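Local coordinates for hypothetical protein (Parabacteroides merdae, PDB 4OO3) that is of uncharacterised function but is probably an NAD(P)-dependent oxidoreductase, joining a nucleotide-binding Rossmann fold to a C-terminal sheet domain, at residues A[246-251]-A[435-440]; A[212-217]-A[283-288]; A[241-246]-A[427-432]; A[184-189]-A[298-303]. All blocks are in the same frame, centred on the assembly; numbering follows the deposited sequence.

Contact 1: residues A[246-251]-A[435-440]; sequences IDANRW and DMAKAK
The carbonyl oxygen of Ile246 lies 3.8 Å from SE of Met436, a residue present as selenomethionine. The strand carries a classic beta bulge here, Ile246 and Asp247 both facing Val291 of the next strand. Met436 has CG trans to its own nitrogen (chi1 170°) and then bends at chi3, which lays SE against CA of Asp247. The carboxylate of Asp247 turns to Lys440 instead: its OD1 accepts NZ on the syn lone pair at 2.6 Å, a salt bridge in which the side chains meet at roughly a right angle. Ala248 aims its methyl at the helix, CB being 3.9 Å from CG of Met436 and 4.0 Å from CB of Ala437, while its carbonyl oxygen offers Lys440 NZ a further, weak bond. Asn249 completes the grip, with OD1 3.0 Å from Lys440 NZ and the donor 39° out of the carbonyl plane. Three successive residues thus hold one ammonium group at the end of an extended lysine chain. Arg250 rests CD on Ala437 CB at 3.7 Å and has CE of Lys438 over one guanidinium face; its NE makes a salt bridge to Glu214, and Tyr285 adds a cation-pi contact. A leucine in place of Arg250 is likely to leave Glu214 without its salt-bridge mate and Tyr285 without its cation. With axes 6.5 Å apart and crossing at -72°, the C-terminal helix lies across an edge strand of the mixed sheet, a helix-on-sheet packing typical of a two-layer alpha/beta arrangement in the C-terminal domain.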
loop_
_atom_site.group_PDB
_atom_site.type_symbol
_atom_site.label_atom_id
_atom_site.label_comp_id
_atom_site.label_asym_id
_atom_site.label_seq_id
_atom_site.Cartn_x
_atom_site.Cartn_y
_atom_site.Cartn_z
ATOM N N ILE A 246 9.900 -18.386 6.023
ATOM C CA ILE A 246 10.144 -19.160 7.218
ATOM C C ILE A 246 8.820 -19.642 7.807
ATOM O O ILE A 246 8.667 -20.824 8.090
ATOM C CB ILE A 246 10.911 -18.313 8.249
ATOM C CG1 ILE A 246 12.236 -17.819 7.652
ATOM C CG2 ILE A 246 11.141 -19.092 9.535
ATOM C CD1 ILE A 246 13.180 -18.914 7.200
ATOM N N ASP A 247 7.862 -18.737 7.986
ATOM C CA ASP A 247 6.582 -19.109 8.578
ATOM C C ASP A 247 5.472 -18.180 8.114
ATOM O O ASP A 247 5.726 -17.023 7.762
ATOM C CB ASP A 247 6.679 -19.079 10.102
ATOM C CG ASP A 247 5.506 -19.765 10.784
ATOM O OD1 ASP A 247 4.891 -20.671 10.184
ATOM O OD2 ASP A 247 5.201 -19.398 11.937
ATOM N N ALA A 248 4.245 -18.692 8.114
ATOM C CA ALA A 248 3.099 -17.900 7.716
ATOM C C ALA A 248 1.818 -18.444 8.319
ATOM O O ALA A 248 1.641 -19.658 8.421
ATOM C CB ALA A 248 2.996 -17.855 6.196
ATOM N N ASN A 249 0.931 -17.538 8.722
ATOM C CA ASN A 249 -0.370 -17.907 9.259
ATOM C C ASN A 249 -1.470 -17.037 8.679
ATOM O O ASN A 249 -1.227 -15.897 8.274
ATOM C CB ASN A 249 -0.374 -17.800 10.781
ATOM C CG ASN A 249 0.628 -18.737 11.425
ATOM O OD1 ASN A 249 0.365 -19.928 11.583
ATOM N ND2 ASN A 249 1.782 -18.211 11.785
ATOM N N ARG A 250 -2.672 -17.602 8.625
ATOM C CA ARG A 250 -3.861 -16.893 8.194
ATOM C C ARG A 250 -5.003 -17.264 9.126
ATOM O O ARG A 250 -5.112 -18.409 9.559
ATOM C CB ARG A 250 -4.206 -17.257 6.750
ATOM C CG ARG A 250 -4.359 -18.750 6.488
ATOM C CD ARG A 250 -4.458 -19.033 4.997
ATOM N NE ARG A 250 -5.806 -18.803 4.478
ATOM C CZ ARG A 250 -6.794 -19.698 4.514
ATOM N NH1 ARG A 250 -6.620 -20.892 5.059
ATOM N NH2 ARG A 250 -7.980 -19.387 4.016
ATOM N N TRP A 251 -5.841 -16.293 9.459
ATOM C CA TRP A 251 -6.967 -16.557 10.341
ATOM C C TRP A 251 -8.098 -15.583 10.065
ATOM O O TRP A 251 -7.946 -14.643 9.277
ATOM C CB TRP A 251 -6.542 -16.547 11.820
ATOM C CG TRP A 251 -6.052 -15.233 12.363
ATOM C CD1 TRP A 251 -6.776 -14.311 13.077
ATOM C CD2 TRP A 251 -4.723 -14.709 12.264
ATOM N NE1 TRP A 251 -5.979 -13.246 13.415
ATOM C CE2 TRP A 251 -4.714 -13.467 12.931
ATOM C CE3 TRP A 251 -3.537 -15.173 11.681
ATOM C CZ2 TRP A 251 -3.564 -12.676 13.019
ATOM C CZ3 TRP A 251 -2.402 -14.393 11.771
ATOM C CH2 TRP A 251 -2.421 -13.155 12.433
ATOM N N ASP A 435 0.440 -19.540 0.264
ATOM C CA ASP A 435 0.587 -20.985 0.042
ATOM C C ASP A 435 1.099 -21.724 1.281
ATOM O O ASP A 435 0.568 -22.771 1.645
ATOM C CB ASP A 435 1.519 -21.248 -1.147
ATOM C CG ASP A 435 0.884 -20.885 -2.482
ATOM O OD1 ASP A 435 -0.354 -20.708 -2.536
ATOM O OD2 ASP A 435 1.622 -20.781 -3.486
HETATM N N MSE A 436 2.129 -21.175 1.918
HETATM C CA MSE A 436 2.674 -21.742 3.155
HETATM C C MSE A 436 1.612 -21.752 4.223
HETATM O O MSE A 436 1.405 -22.766 4.890
HETATM C CB MSE A 436 3.883 -20.913 3.601
HETATM C CG MSE A 436 4.363 -21.292 4.999
HETATM SE SE MSE A 436 6.165 -20.558 5.288
HETATM C CE MSE A 436 7.127 -21.865 4.174
ATOM N N ALA A 437 0.917 -20.627 4.384
ATOM C CA ALA A 437 -0.154 -20.515 5.371
ATOM C C ALA A 437 -1.256 -21.538 5.125
ATOM O O ALA A 437 -1.815 -22.089 6.067
ATOM C CB ALA A 437 -0.732 -19.109 5.365
ATOM N N LYS A 438 -1.551 -21.796 3.856
ATOM C CA LYS A 438 -2.600 -22.743 3.475
ATOM C C LYS A 438 -2.180 -24.206 3.569
ATOM O O LYS A 438 -3.033 -25.086 3.579
ATOM C CB LYS A 438 -3.100 -22.451 2.053
ATOM C CG LYS A 438 -4.059 -21.276 1.987
ATOM C CD LYS A 438 -4.775 -21.206 0.654
ATOM C CE LYS A 438 -5.977 -20.284 0.745
ATOM N NZ LYS A 438 -6.696 -20.205 -0.554
ATOM N N ALA A 439 -0.875 -24.462 3.614
ATOM C CA ALA A 439 -0.348 -25.825 3.714
ATOM C C ALA A 439 -0.379 -26.363 5.152
ATOM O O ALA A 439 -0.219 -27.561 5.370
ATOM C CB ALA A 439 1.067 -25.879 3.155
ATOM N N LYS A 440 -0.581 -25.478 6.126
ATOM C CA LYS A 440 -0.739 -25.886 7.522
ATOM C C LYS A 440 -2.129 -26.446 7.835
ATOM O O LYS A 440 -2.295 -27.150 8.828
ATOM C CB LYS A 440 -0.503 -24.699 8.450
ATOM C CG LYS A 440 0.902 -24.137 8.437
ATOM C CD LYS A 440 1.049 -23.145 9.570
ATOM C CE LYS A 440 2.473 -22.663 9.709
ATOM N NZ LYS A 440 2.600 -21.737 10.863
#

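Contact 2: residues A[212-217]-A[283-288]; sequences QGEGIV and KVYCNG
Glu214 keeps CG trans to its carbonyl carbon but twists at chi2 (-134°), which swings the carboxylate alongside Tyr285, the two side chains running the same way. OE1 comes within 3.4 Å of Tyr285 CB, and carboxylate and ring planes differ by 33°. Tyr285 is the centre of an inverse gamma turn, a sharp local turn within the strand of the mixed sheet that presents its carbonyl oxygen to the loop between helices 209-212 and 220-231. Gly215 N donates to that oxygen at 2.9 Å, in the carbonyl plane on a lone pair, through an almost linear hydrogen bond (177° at the hydrogen). The glycine is fitted to the place: a beta carbon on it would run into the Cys286 carbonyl carbon and Asn287 N. Its CA also sends a C-H toward Cys286 O, 3.5 Å away.

A water links the polar groups of the two segments. It accepts from Ile216 N at 3.0 Å and sits 3.0 Å from Glu214 OE1 and 2.9 Å from Asn287 O, both of them candidates for its protons. OE1 also forms a salt bridge with Arg250 NE, so one oxygen serves both the charge and the water. Leu434 of the C-terminal helix touches Glu214 and Ile216 as well. Beyond the water the packing turns apolar, with Ile216 CB set 4.1 Å from Gly288 CA.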
loop_
_atom_site.group_PDB
_atom_site.type_symbol
_atom_site.label_atom_id
_atom_site.label_comp_id
_atom_site.label_asym_id
_atom_site.label_seq_id
_atom_site.Cartn_x
_atom_site.Cartn_y
_atom_site.Cartn_z
ATOM N N GLN A 212 -11.187 -9.838 -3.129
ATOM C CA GLN A 212 -10.382 -8.813 -2.489
ATOM C C GLN A 212 -8.943 -9.289 -2.318
ATOM O O GLN A 212 -8.019 -8.488 -2.354
ATOM C CB GLN A 212 -10.999 -8.439 -1.136
ATOM C CG GLN A 212 -10.210 -7.434 -0.313
ATOM C CD GLN A 212 -9.970 -6.110 -1.021
ATOM O OE1 GLN A 212 -10.783 -5.656 -1.829
ATOM N NE2 GLN A 212 -8.853 -5.475 -0.700
ATOM N N GLY A 213 -8.762 -10.597 -2.156
ATOM C CA GLY A 213 -7.492 -11.165 -1.711
ATOM C C GLY A 213 -7.536 -11.437 -0.216
ATOM O O GLY A 213 -8.298 -10.804 0.519
ATOM N N GLU A 214 -6.730 -12.386 0.245
ATOM C CA GLU A 214 -6.675 -12.685 1.673
ATOM C C GLU A 214 -5.952 -11.572 2.416
ATOM O O GLU A 214 -5.192 -10.815 1.823
ATOM C CB GLU A 214 -5.971 -14.021 1.927
ATOM C CG GLU A 214 -6.718 -15.230 1.377
ATOM C CD GLU A 214 -6.813 -16.398 2.355
ATOM O OE1 GLU A 214 -6.250 -16.321 3.476
ATOM O OE2 GLU A 214 -7.462 -17.409 1.991
ATOM N N GLY A 215 -6.169 -11.487 3.722
ATOM C CA GLY A 215 -5.459 -10.493 4.535
ATOM C C GLY A 215 -3.946 -10.557 4.373
ATOM O O GLY A 215 -3.263 -9.530 4.328
ATOM N N ILE A 216 -3.433 -11.778 4.260
ATOM C CA ILE A 216 -2.000 -12.025 4.178
ATOM C C ILE A 216 -1.352 -11.529 2.864
ATOM O O ILE A 216 -0.129 -11.445 2.785
ATOM C CB ILE A 216 -1.703 -13.530 4.437
ATOM C CG1 ILE A 216 -0.222 -13.773 4.732
ATOM C CG2 ILE A 216 -2.151 -14.398 3.267
ATOM C CD1 ILE A 216 0.068 -15.199 5.144
ATOM N N VAL A 217 -2.149 -11.183 1.850
ATOM C CA VAL A 217 -1.600 -10.709 0.563
ATOM C C VAL A 217 -1.968 -9.257 0.236
ATOM O O VAL A 217 -1.523 -8.716 -0.775
ATOM C CB VAL A 217 -2.029 -11.620 -0.623
ATOM C CG1 VAL A 217 -1.793 -13.086 -0.289
ATOM C CG2 VAL A 217 -3.482 -11.388 -1.029
ATOM N N LYS A 283 -17.147 -15.631 8.167
ATOM C CA LYS A 283 -15.750 -15.794 8.577
ATOM C C LYS A 283 -14.833 -15.413 7.423
ATOM O O LYS A 283 -14.771 -16.123 6.416
ATOM C CB LYS A 283 -15.470 -17.245 8.960
ATOM C CG LYS A 283 -16.366 -17.789 10.049
ATOM C CD LYS A 283 -15.846 -17.455 11.433
ATOM C CE LYS A 283 -16.648 -18.181 12.500
ATOM N NZ LYS A 283 -15.769 -18.652 13.600
ATOM N N VAL A 284 -14.115 -14.304 7.578
ATOM C CA VAL A 284 -13.304 -13.741 6.505
ATOM C C VAL A 284 -11.844 -13.899 6.872
ATOM O O VAL A 284 -11.444 -13.478 7.958
ATOM C CB VAL A 284 -13.612 -12.242 6.322
ATOM C CG1 VAL A 284 -12.764 -11.627 5.210
ATOM C CG2 VAL A 284 -15.088 -12.049 6.036
ATOM N N TYR A 285 -11.055 -14.493 5.973
ATOM C CA TYR A 285 -9.607 -14.643 6.172
ATOM C C TYR A 285 -8.863 -13.357 5.820
ATOM O O TYR A 285 -8.014 -13.333 4.925
ATOM C CB TYR A 285 -9.053 -15.824 5.365
ATOM C CG TYR A 285 -9.197 -17.172 6.037
ATOM C CD1 TYR A 285 -10.337 -17.958 5.843
ATOM C CD2 TYR A 285 -8.186 -17.673 6.858
ATOM C CE1 TYR A 285 -10.467 -19.196 6.450
ATOM C CE2 TYR A 285 -8.306 -18.912 7.469
ATOM C CZ TYR A 285 -9.447 -19.666 7.262
ATOM O OH TYR A 285 -9.573 -20.890 7.867
ATOM N N CYS A 286 -9.184 -12.298 6.559
ATOM C CA CYS A 286 -8.600 -10.971 6.370
ATOM C C CYS A 286 -7.443 -10.702 7.340
ATOM O O CYS A 286 -7.021 -9.567 7.492
ATOM C CB CYS A 286 -9.684 -9.890 6.538
ATOM S SG CYS A 286 -10.636 -9.987 8.077
ATOM N N ASN A 287 -6.933 -11.739 7.995
ATOM C CA ASN A 287 -5.807 -11.594 8.910
ATOM C C ASN A 287 -4.692 -12.529 8.487
ATOM O O ASN A 287 -4.951 -13.613 7.976
ATOM C CB ASN A 287 -6.224 -11.934 10.338
ATOM C CG ASN A 287 -7.484 -11.224 10.765
ATOM O OD1 ASN A 287 -7.465 -10.040 11.076
ATOM N ND2 ASN A 287 -8.587 -11.948 10.792
ATOM N N GLY A 288 -3.450 -12.106 8.679
ATOM C CA GLY A 288 -2.322 -12.987 8.431
ATOM C C GLY A 288 -1.005 -12.388 8.877
ATOM O O GLY A 288 -0.926 -11.194 9.152
HETATM O O HOH W 1 -4.814 -14.258 5.187
#

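Contact 3: residues A[241-246]-A[427-432]; sequences KDIELI and YYTTTS
Aliphatic carbon against aromatic ring comes first: Ile243 puts CG2 at the edge of the Tyr428 ring, in its plane and 4.0 Å from CE2. Tyr428 leaves the helix with CG trans to its backbone nitrogen (chi1 174°), a torsion that carries the ring out alongside Ile243, the two side chains sliding past each other in opposite directions. Leu245 adds CD1, 4.2 Å from the same CE2 of Tyr428.

The second kind is aliphatic branch against polar helix residue. Ile243 CG2 also meets Thr429 OG1 at 3.8 Å, the two side chains crossing nearly square, and that hydroxyl is already bonded to Ala425 O one turn back. Leu245 straddles the turn: CD2 lies 3.7 Å from Thr429 O, and CD1 presses on Ser432 CB at 3.5 Å, tighter than a usual van der Waals contact. A glycine in place of Ile243 would probably leave the ring edge of Tyr428 without the aliphatic neighbour in its plane and open a gap beside Thr429.

Hydrogen bonds stay within the helix. Ser432 OG donates to Tyr428 O at 2.8 Å, tilted 30° from the carbonyl plane, while Ser432 N reaches that oxygen from the opposite face. This bond folds the hydroxyl back so that OG stands over one face of the Tyr428 ring.

Strand 243-246 and helix segment 427-432 run roughly parallel, crossing at -23° with their axes 9.4 Å apart. Around them, Tyr428 stacks on Tyr239 and touches Phe128 of helix 125-140, Thr429 meets Val224 of helix 220-231, and Ile243 leans on Ile294 of the adjacent strand.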
loop_
_atom_site.group_PDB
_atom_site.type_symbol
_atom_site.label_atom_id
_atom_site.label_comp_id
_atom_site.label_asym_id
_atom_site.label_seq_id
_atom_site.Cartn_x
_atom_site.Cartn_y
_atom_site.Cartn_z
ATOM N N LYS A 241 16.834 -15.429 -5.192
ATOM C CA LYS A 241 18.011 -15.663 -4.356
ATOM C C LYS A 241 17.936 -15.079 -2.950
ATOM O O LYS A 241 18.569 -15.596 -2.047
ATOM C CB LYS A 241 19.249 -15.097 -5.054
ATOM C CG LYS A 241 19.558 -15.788 -6.370
ATOM C CD LYS A 241 20.823 -15.247 -7.011
ATOM C CE LYS A 241 21.194 -16.068 -8.238
ATOM N NZ LYS A 241 22.461 -15.603 -8.862
ATOM N N ASP A 242 17.181 -14.000 -2.764
ATOM C CA ASP A 242 17.272 -13.213 -1.538
ATOM C C ASP A 242 16.150 -13.464 -0.538
ATOM O O ASP A 242 16.233 -13.009 0.604
ATOM C CB ASP A 242 17.290 -11.724 -1.893
ATOM C CG ASP A 242 18.525 -11.319 -2.690
ATOM O OD1 ASP A 242 19.581 -11.958 -2.532
ATOM O OD2 ASP A 242 18.434 -10.347 -3.475
ATOM N N ILE A 243 15.103 -14.169 -0.962
ATOM C CA ILE A 243 13.920 -14.351 -0.132
ATOM C C ILE A 243 13.722 -15.817 0.211
ATOM O O ILE A 243 13.633 -16.663 -0.673
ATOM C CB ILE A 243 12.636 -13.835 -0.823
ATOM C CG1 ILE A 243 12.766 -12.354 -1.197
ATOM C CG2 ILE A 243 11.421 -14.046 0.070
ATOM C CD1 ILE A 243 12.852 -11.410 -0.013
ATOM N N GLU A 244 13.634 -16.090 1.506
ATOM C CA GLU A 244 13.315 -17.408 2.020
ATOM C C GLU A 244 12.167 -17.247 3.002
ATOM O O GLU A 244 12.301 -16.542 4.003
ATOM C CB GLU A 244 14.530 -18.007 2.741
ATOM C CG GLU A 244 14.343 -19.447 3.209
ATOM C CD GLU A 244 15.423 -19.920 4.179
ATOM O OE1 GLU A 244 16.443 -19.225 4.368
ATOM O OE2 GLU A 244 15.243 -21.004 4.765
ATOM N N LEU A 245 11.040 -17.897 2.735
ATOM C CA LEU A 245 9.935 -17.850 3.687
ATOM C C LEU A 245 10.185 -18.832 4.806
ATOM O O LEU A 245 10.618 -19.957 4.571
ATOM C CB LEU A 245 8.584 -18.128 3.027
ATOM C CG LEU A 245 8.008 -16.897 2.332
ATOM C CD1 LEU A 245 8.476 -16.823 0.887
ATOM C CD2 LEU A 245 6.496 -16.906 2.416
ATOM N N ILE A 246 9.900 -18.386 6.023
ATOM C CA ILE A 246 10.144 -19.160 7.218
ATOM C C ILE A 246 8.820 -19.642 7.807
ATOM O O ILE A 246 8.667 -20.824 8.090
ATOM C CB ILE A 246 10.911 -18.313 8.249
ATOM C CG1 ILE A 246 12.236 -17.819 7.652
ATOM C CG2 ILE A 246 11.141 -19.092 9.535
ATOM C CD1 ILE A 246 13.180 -18.914 7.200
ATOM N N TYR A 427 5.748 -9.124 -4.153
ATOM C CA TYR A 427 4.618 -9.997 -4.463
ATOM C C TYR A 427 4.982 -11.479 -4.379
ATOM O O TYR A 427 4.129 -12.307 -4.041
ATOM C CB TYR A 427 4.008 -9.654 -5.833
ATOM C CG TYR A 427 3.232 -8.369 -5.806
ATOM C CD1 TYR A 427 2.072 -8.265 -5.054
ATOM C CD2 TYR A 427 3.662 -7.247 -6.513
ATOM C CE1 TYR A 427 1.364 -7.083 -4.997
ATOM C CE2 TYR A 427 2.959 -6.063 -6.468
ATOM C CZ TYR A 427 1.810 -5.990 -5.704
ATOM O OH TYR A 427 1.088 -4.827 -5.652
ATOM N N TYR A 428 6.236 -11.819 -4.670
ATOM C CA TYR A 428 6.709 -13.182 -4.424
ATOM C C TYR A 428 6.568 -13.510 -2.941
ATOM O O TYR A 428 6.077 -14.581 -2.578
ATOM C CB TYR A 428 8.170 -13.364 -4.848
ATOM C CG TYR A 428 8.720 -14.725 -4.467
ATOM C CD1 TYR A 428 8.438 -15.849 -5.231
ATOM C CD2 TYR A 428 9.500 -14.887 -3.332
ATOM C CE1 TYR A 428 8.929 -17.098 -4.887
ATOM C CE2 TYR A 428 9.998 -16.134 -2.975
ATOM C CZ TYR A 428 9.707 -17.235 -3.755
ATOM O OH TYR A 428 10.195 -18.473 -3.396
ATOM N N THR A 429 6.995 -12.579 -2.089
ATOM C CA THR A 429 6.906 -12.763 -0.642
ATOM C C THR A 429 5.458 -13.004 -0.194
ATOM O O THR A 429 5.180 -13.982 0.503
ATOM C CB THR A 429 7.522 -11.568 0.126
ATOM O OG1 THR A 429 8.838 -11.287 -0.385
ATOM C CG2 THR A 429 7.632 -11.876 1.610
ATOM N N THR A 430 4.531 -12.145 -0.617
ATOM C CA THR A 430 3.147 -12.252 -0.141
ATOM C C THR A 430 2.416 -13.489 -0.653
ATOM O O THR A 430 1.765 -14.185 0.130
ATOM C CB THR A 430 2.307 -11.022 -0.492
ATOM O OG1 THR A 430 2.328 -10.804 -1.905
ATOM C CG2 THR A 430 2.839 -9.783 0.234
ATOM N N THR A 431 2.510 -13.762 -1.951
ATOM C CA THR A 431 1.799 -14.912 -2.529
ATOM C C THR A 431 2.372 -16.260 -2.060
ATOM O O THR A 431 1.625 -17.217 -1.869
ATOM C CB THR A 431 1.771 -14.849 -4.063
ATOM O OG1 THR A 431 3.106 -14.766 -4.574
ATOM C CG2 THR A 431 0.968 -13.642 -4.526
ATOM N N SER A 432 3.688 -16.327 -1.859
ATOM C CA SER A 432 4.329 -17.524 -1.299
ATOM C C SER A 432 3.870 -17.802 0.129
ATOM O O SER A 432 3.715 -18.960 0.523
ATOM C CB SER A 432 5.854 -17.389 -1.319
ATOM O OG SER A 432 6.336 -17.373 -2.648
#

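Contact 4: residues A[184-189]-A[298-303]; sequences VKESVH and TAKVSV
The imidazole of His189 has CG1 of Val303 at its edge, near the ring plane and 4.2 Å from CD2, and it also meets the Trp305 ring with the planes about 30° apart. The other flat group is the Glu186 carboxylate. Lys300 bends at chi2 and chi4, which brings NZ to 3.6 Å from Glu186 OE2, a rather long salt bridge. Below that bridge CG of Glu186 lies 3.8 Å from Ser302 CB.

The strands are parallel neighbours to within 1°, paired Val184 with Lys300 through Ser187 with Val303. Lys185 N donates to Lys300 O at 2.8 Å, nearly along the C=O axis. Ser302 N returns the bond to Lys185 O at 2.8 Å, although the hydrogen bond is bent (136° at the hydrogen). Ser187 N reaches Ser302 O at 2.9 Å, and C-H groups of the alpha carbons support these carbonyls between the rungs. One water bridges the strands further, 3.0 Å from Ser187 O and 2.7 Å from Ser302 OG.

The two faces of the sheet differ. Ser187, Val301 and Val303 pack against Leu223 of helix 220-231, Lys185 NZ forms a salt bridge with Glu230 of that helix, and Ser187 OG is hydrogen-bonded to His317 of strand 316-322; Val184, Glu186, Lys300 and Ser302 point to the other face. Such chemistry implies that backbone bonds set the register, while the stretched Glu186-Lys300 pair probably adds only a modest charge attraction between two partly exposed side chains.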
loop_
_atom_site.group_PDB
_atom_site.type_symbol
_atom_site.label_atom_id
_atom_site.label_comp_id
_atom_site.label_asym_id
_atom_site.label_seq_id
_atom_site.Cartn_x
_atom_site.Cartn_y
_atom_site.Cartn_z
ATOM N N VAL A 184 10.276 -6.008 12.432
ATOM C CA VAL A 184 8.940 -6.426 12.850
ATOM C C VAL A 184 7.953 -5.295 12.561
ATOM O O VAL A 184 8.178 -4.181 13.010
ATOM C CB VAL A 184 8.908 -6.744 14.361
ATOM C CG1 VAL A 184 7.496 -7.103 14.806
ATOM C CG2 VAL A 184 9.874 -7.877 14.702
ATOM N N LYS A 185 6.878 -5.585 11.814
ATOM C CA LYS A 185 5.800 -4.609 11.526
ATOM C C LYS A 185 4.414 -5.225 11.712
ATOM O O LYS A 185 4.069 -6.219 11.071
ATOM C CB LYS A 185 5.909 -4.067 10.103
ATOM C CG LYS A 185 7.192 -3.300 9.876
ATOM C CD LYS A 185 7.287 -2.706 8.481
ATOM C CE LYS A 185 8.661 -2.090 8.273
ATOM N NZ LYS A 185 8.882 -0.893 9.129
ATOM N N GLU A 186 3.626 -4.627 12.595
ATOM C CA GLU A 186 2.329 -5.175 12.963
ATOM C C GLU A 186 1.278 -4.076 12.879
ATOM O O GLU A 186 1.433 -3.022 13.493
ATOM C CB GLU A 186 2.390 -5.753 14.376
ATOM C CG GLU A 186 3.325 -6.950 14.506
ATOM C CD GLU A 186 3.555 -7.377 15.947
ATOM O OE1 GLU A 186 3.846 -6.504 16.802
ATOM O OE2 GLU A 186 3.464 -8.596 16.221
ATOM N N SER A 187 0.224 -4.322 12.106
ATOM C CA SER A 187 -0.849 -3.351 11.925
ATOM C C SER A 187 -2.180 -3.958 12.323
ATOM O O SER A 187 -2.424 -5.139 12.084
ATOM C CB SER A 187 -0.925 -2.895 10.468
ATOM O OG SER A 187 0.330 -2.450 10.014
ATOM N N VAL A 188 -3.026 -3.138 12.940
ATOM C CA VAL A 188 -4.417 -3.487 13.199
ATOM C C VAL A 188 -5.285 -2.444 12.499
ATOM O O VAL A 188 -5.256 -1.263 12.863
ATOM C CB VAL A 188 -4.732 -3.493 14.703
ATOM C CG1 VAL A 188 -6.165 -3.945 14.952
ATOM C CG2 VAL A 188 -3.745 -4.385 15.447
ATOM N N HIS A 189 -6.033 -2.889 11.490
ATOM C CA HIS A 189 -6.945 -2.037 10.730
ATOM C C HIS A 189 -8.382 -2.414 11.038
ATOM O O HIS A 189 -8.632 -3.435 11.663
ATOM C CB HIS A 189 -6.680 -2.190 9.234
ATOM C CG HIS A 189 -5.344 -1.667 8.815
ATOM N ND1 HIS A 189 -5.080 -0.320 8.697
ATOM C CD2 HIS A 189 -4.190 -2.306 8.507
ATOM C CE1 HIS A 189 -3.822 -0.152 8.329
ATOM N NE2 HIS A 189 -3.260 -1.341 8.206
ATOM N N THR A 298 15.980 -11.641 9.093
ATOM C CA THR A 298 14.646 -12.134 9.402
ATOM C C THR A 298 13.688 -10.961 9.646
ATOM O O THR A 298 13.909 -10.138 10.537
ATOM C CB THR A 298 14.644 -13.059 10.633
ATOM O OG1 THR A 298 15.495 -14.188 10.395
ATOM C CG2 THR A 298 13.239 -13.554 10.924
ATOM N N ALA A 299 12.638 -10.893 8.832
ATOM C CA ALA A 299 11.601 -9.891 8.970
ATOM C C ALA A 299 10.291 -10.568 9.349
ATOM O O ALA A 299 10.068 -11.730 9.015
ATOM C CB ALA A 299 11.445 -9.117 7.671
ATOM N N LYS A 300 9.435 -9.840 10.058
ATOM C CA LYS A 300 8.111 -10.333 10.423
ATOM C C LYS A 300 7.090 -9.247 10.121
ATOM O O LYS A 300 7.219 -8.127 10.605
ATOM C CB LYS A 300 8.070 -10.694 11.908
ATOM C CG LYS A 300 6.673 -10.812 12.529
ATOM C CD LYS A 300 6.341 -12.225 12.980
ATOM C CE LYS A 300 5.059 -12.288 13.799
ATOM N NZ LYS A 300 5.157 -11.516 15.068
ATOM N N VAL A 301 6.076 -9.572 9.326
ATOM C CA VAL A 301 4.989 -8.631 9.090
ATOM C C VAL A 301 3.657 -9.257 9.453
ATOM O O VAL A 301 3.462 -10.462 9.286
ATOM C CB VAL A 301 4.949 -8.113 7.640
ATOM C CG1 VAL A 301 6.278 -7.472 7.274
ATOM C CG2 VAL A 301 4.597 -9.224 6.666
ATOM N N SER A 302 2.739 -8.425 9.935
ATOM C CA SER A 302 1.465 -8.901 10.435
ATOM C C SER A 302 0.348 -7.872 10.221
ATOM O O SER A 302 0.560 -6.661 10.360
ATOM C CB SER A 302 1.611 -9.227 11.923
ATOM O OG SER A 302 0.364 -9.545 12.496
ATOM N N VAL A 303 -0.843 -8.370 9.887
ATOM C CA VAL A 303 -2.006 -7.524 9.647
ATOM C C VAL A 303 -3.243 -8.157 10.272
ATOM O O VAL A 303 -3.540 -9.319 10.021
ATOM C CB VAL A 303 -2.270 -7.308 8.142
ATOM C CG1 VAL A 303 -3.522 -6.463 7.946
ATOM C CG2 VAL A 303 -1.075 -6.637 7.467
HETATM O O HOH W 2 -0.840 -7.318 13.380
#

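Overall arrangement
All four contacts use strands of the mixed sheet of the C-terminal domain. Contacts 1 and 3 follow one another along strand 243-255 and helix 419-439, share Ile246 and have centres about 12 Å apart. Contact 2 is as close to contact 1, about 12 Å between centres, and is tied to it by the 2.7 Å salt bridge from Arg250 NE to Glu214 OE1. It also touches contact 3 by packing, Val217 CG1 against Thr430 O. Toward contact 4, about 14 Å off between centres, Gly288 O probably accepts from Val303 N at 2.9 Å across adjacent strands. Contacts 3 and 4 do not touch, their centres being about 15 Å apart.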